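Local atomic coordinates of Lic11098 (Leptospira interrogans serogroup Icterohaemorrhagiae serovar copenhageni, PDB entry 4U08), a protein that is of unknown function but, as a leucine-rich repeat protein of a human pathogen and proposed virulence factor, may bind partners through its curved solenoid. Residues 44-49 with 67-72. Sequence-based numbering, arbitrary orientation.
Sequences NLQLLN and NLQQLH
Two successive parallel strands of a leucine-rich repeat solenoid, 47-49 and 70-72, show how equivalent positions of neighbouring coils stack on one another. In the backbone, L48 N donates to Q70 O and L48 O receives H72 N at 3.0 Å. Just before the strands, Q46 O is gripped twice, by Q69 N at 2.8 Å and by Q70 N at 3.1 Å. On the buried face the leucines lie side by side: L48 CD2 meets L71 CD1 at 3.8 Å, while CD1 of L68 reaches back between the coils to touch both L48 CB and L45 CG. Equivalent glutamines also run alongside each other, their amide planes turned 39° against each other, and Q46 NE2 makes a weak bond to Q69 OE1; Q46 OE1 is held instead by R23 of the preceding coil. N44 and N67 pair alongside too, but each ND2 bonds a backbone oxygen of the coil before it, Q20 O and Q43 O. On the opposite face, L47 CD1 packs 3.6 Å from Q70 OE1. With CG of H72 beside its own backbone N (chi1 -61°), the imidazole leans back along its strand toward Q70, and its NE2 donates in the ring plane to a lone pair of Q70 OE1, 2.8 Å away.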
loop_
_atom_site.group_PDB
_atom_site.type_symbol
_atom_site.label_atom_id
_atom_site.label_comp_id
_atom_site.label_asym_id
_atom_site.label_seq_id
_atom_site.Cartn_x
_atom_site.Cartn_y
_atom_site.Cartn_z
ATOM N N ASN A 44 30.371 -9.548 -22.286
ATOM C CA ASN A 44 29.574 -8.370 -22.634
ATOM C C ASN A 44 28.090 -8.484 -22.226
ATOM O O ASN A 44 27.315 -7.581 -22.528
ATOM C CB ASN A 44 29.733 -8.026 -24.113
ATOM C CG ASN A 44 31.139 -7.604 -24.470
ATOM O OD1 ASN A 44 31.797 -6.834 -23.757
ATOM N ND2 ASN A 44 31.636 -8.097 -25.586
ATOM N N LEU A 45 27.713 -9.560 -21.504
ATOM C CA LEU A 45 26.347 -9.801 -21.034
ATOM C C LEU A 45 25.869 -8.657 -20.155
ATOM O O LEU A 45 26.581 -8.244 -19.244
ATOM C CB LEU A 45 26.265 -11.144 -20.280
ATOM C CG LEU A 45 24.865 -11.757 -20.065
ATOM C CD1 LEU A 45 24.209 -12.171 -21.393
ATOM C CD2 LEU A 45 24.946 -12.969 -19.143
ATOM N N GLN A 46 24.686 -8.111 -20.469
ATOM C CA GLN A 46 24.085 -6.987 -19.737
ATOM C C GLN A 46 22.866 -7.427 -18.960
ATOM O O GLN A 46 22.588 -6.870 -17.899
ATOM C CB GLN A 46 23.718 -5.853 -20.700
ATOM C CG GLN A 46 24.933 -5.168 -21.315
ATOM C CD GLN A 46 24.534 -3.936 -22.071
ATOM O OE1 GLN A 46 24.332 -3.972 -23.284
ATOM N NE2 GLN A 46 24.395 -2.820 -21.365
ATOM N N LEU A 47 22.130 -8.411 -19.490
ATOM C CA LEU A 47 20.927 -8.924 -18.846
ATOM C C LEU A 47 20.897 -10.442 -18.917
ATOM O O LEU A 47 21.028 -11.041 -20.002
ATOM C CB LEU A 47 19.635 -8.294 -19.452
ATOM C CG LEU A 47 18.323 -8.528 -18.684
ATOM C CD1 LEU A 47 17.381 -7.347 -18.852
ATOM C CD2 LEU A 47 17.624 -9.833 -19.110
ATOM N N LEU A 48 20.703 -11.057 -17.754
ATOM C CA LEU A 48 20.628 -12.494 -17.634
ATOM C C LEU A 48 19.306 -12.851 -16.980
ATOM O O LEU A 48 19.054 -12.468 -15.838
ATOM C CB LEU A 48 21.847 -13.024 -16.834
ATOM C CG LEU A 48 21.873 -14.518 -16.499
ATOM C CD1 LEU A 48 21.757 -15.382 -17.760
ATOM C CD2 LEU A 48 23.127 -14.869 -15.710
ATOM N N ASN A 49 18.442 -13.546 -17.719
ATOM C CA ASN A 49 17.152 -13.936 -17.188
ATOM C C ASN A 49 17.131 -15.433 -16.897
ATOM O O ASN A 49 17.157 -16.255 -17.812
ATOM C CB ASN A 49 16.006 -13.486 -18.110
ATOM C CG ASN A 49 14.643 -13.565 -17.472
ATOM O OD1 ASN A 49 14.436 -14.230 -16.453
ATOM N ND2 ASN A 49 13.660 -12.932 -18.082
ATOM N N ASN A 67 30.003 -6.716 -16.949
ATOM C CA ASN A 67 29.096 -5.809 -17.656
ATOM C C ASN A 67 27.614 -6.031 -17.300
ATOM O O ASN A 67 26.765 -5.254 -17.744
ATOM C CB ASN A 67 29.338 -5.854 -19.165
ATOM C CG ASN A 67 30.593 -5.113 -19.564
ATOM O OD1 ASN A 67 30.738 -3.904 -19.316
ATOM N ND2 ASN A 67 31.543 -5.831 -20.149
ATOM N N LEU A 68 27.303 -7.066 -16.479
ATOM C CA LEU A 68 25.928 -7.396 -16.085
ATOM C C LEU A 68 25.260 -6.278 -15.288
ATOM O O LEU A 68 25.792 -5.862 -14.263
ATOM C CB LEU A 68 25.887 -8.723 -15.317
ATOM C CG LEU A 68 24.518 -9.421 -15.209
ATOM C CD1 LEU A 68 24.044 -9.949 -16.558
ATOM C CD2 LEU A 68 24.578 -10.560 -14.213
ATOM N N GLN A 69 24.109 -5.773 -15.794
ATOM C CA GLN A 69 23.320 -4.688 -15.190
ATOM C C GLN A 69 22.061 -5.221 -14.517
ATOM O O GLN A 69 21.569 -4.608 -13.568
ATOM C CB GLN A 69 22.946 -3.647 -16.254
ATOM C CG GLN A 69 24.162 -2.909 -16.841
ATOM C CD GLN A 69 23.782 -1.841 -17.840
ATOM O OE1 GLN A 69 23.019 -2.075 -18.788
ATOM N NE2 GLN A 69 24.352 -0.654 -17.677
ATOM N N GLN A 70 21.531 -6.363 -15.013
ATOM C CA GLN A 70 20.317 -6.965 -14.469
ATOM C C GLN A 70 20.429 -8.473 -14.352
ATOM O O GLN A 70 20.736 -9.162 -15.336
ATOM C CB GLN A 70 19.072 -6.603 -15.315
ATOM C CG GLN A 70 18.729 -5.115 -15.329
ATOM C CD GLN A 70 17.362 -4.837 -15.909
ATOM O OE1 GLN A 70 16.417 -5.630 -15.790
ATOM N NE2 GLN A 70 17.208 -3.672 -16.487
ATOM N N LEU A 71 20.146 -8.984 -13.144
ATOM C CA LEU A 71 20.158 -10.403 -12.875
ATOM C C LEU A 71 18.791 -10.816 -12.340
ATOM O O LEU A 71 18.426 -10.449 -11.220
ATOM C CB LEU A 71 21.316 -10.769 -11.910
ATOM C CG LEU A 71 21.455 -12.239 -11.511
ATOM C CD1 LEU A 71 21.622 -13.144 -12.733
ATOM C CD2 LEU A 71 22.627 -12.424 -10.562
ATOM N N HIS A 72 18.021 -11.542 -13.171
ATOM C CA HIS A 72 16.675 -12.022 -12.847
ATOM C C HIS A 72 16.787 -13.490 -12.433
ATOM O O HIS A 72 17.128 -14.348 -13.248
ATOM C CB HIS A 72 15.718 -11.825 -14.049
ATOM C CG HIS A 72 15.556 -10.391 -14.456
ATOM N ND1 HIS A 72 14.403 -9.685 -14.163
ATOM C CD2 HIS A 72 16.420 -9.567 -15.097
ATOM C CE1 HIS A 72 14.602 -8.462 -14.634
ATOM N NE2 HIS A 72 15.799 -8.344 -15.204
HETATM O O HOH W 1 26.937 -3.097 -19.409
#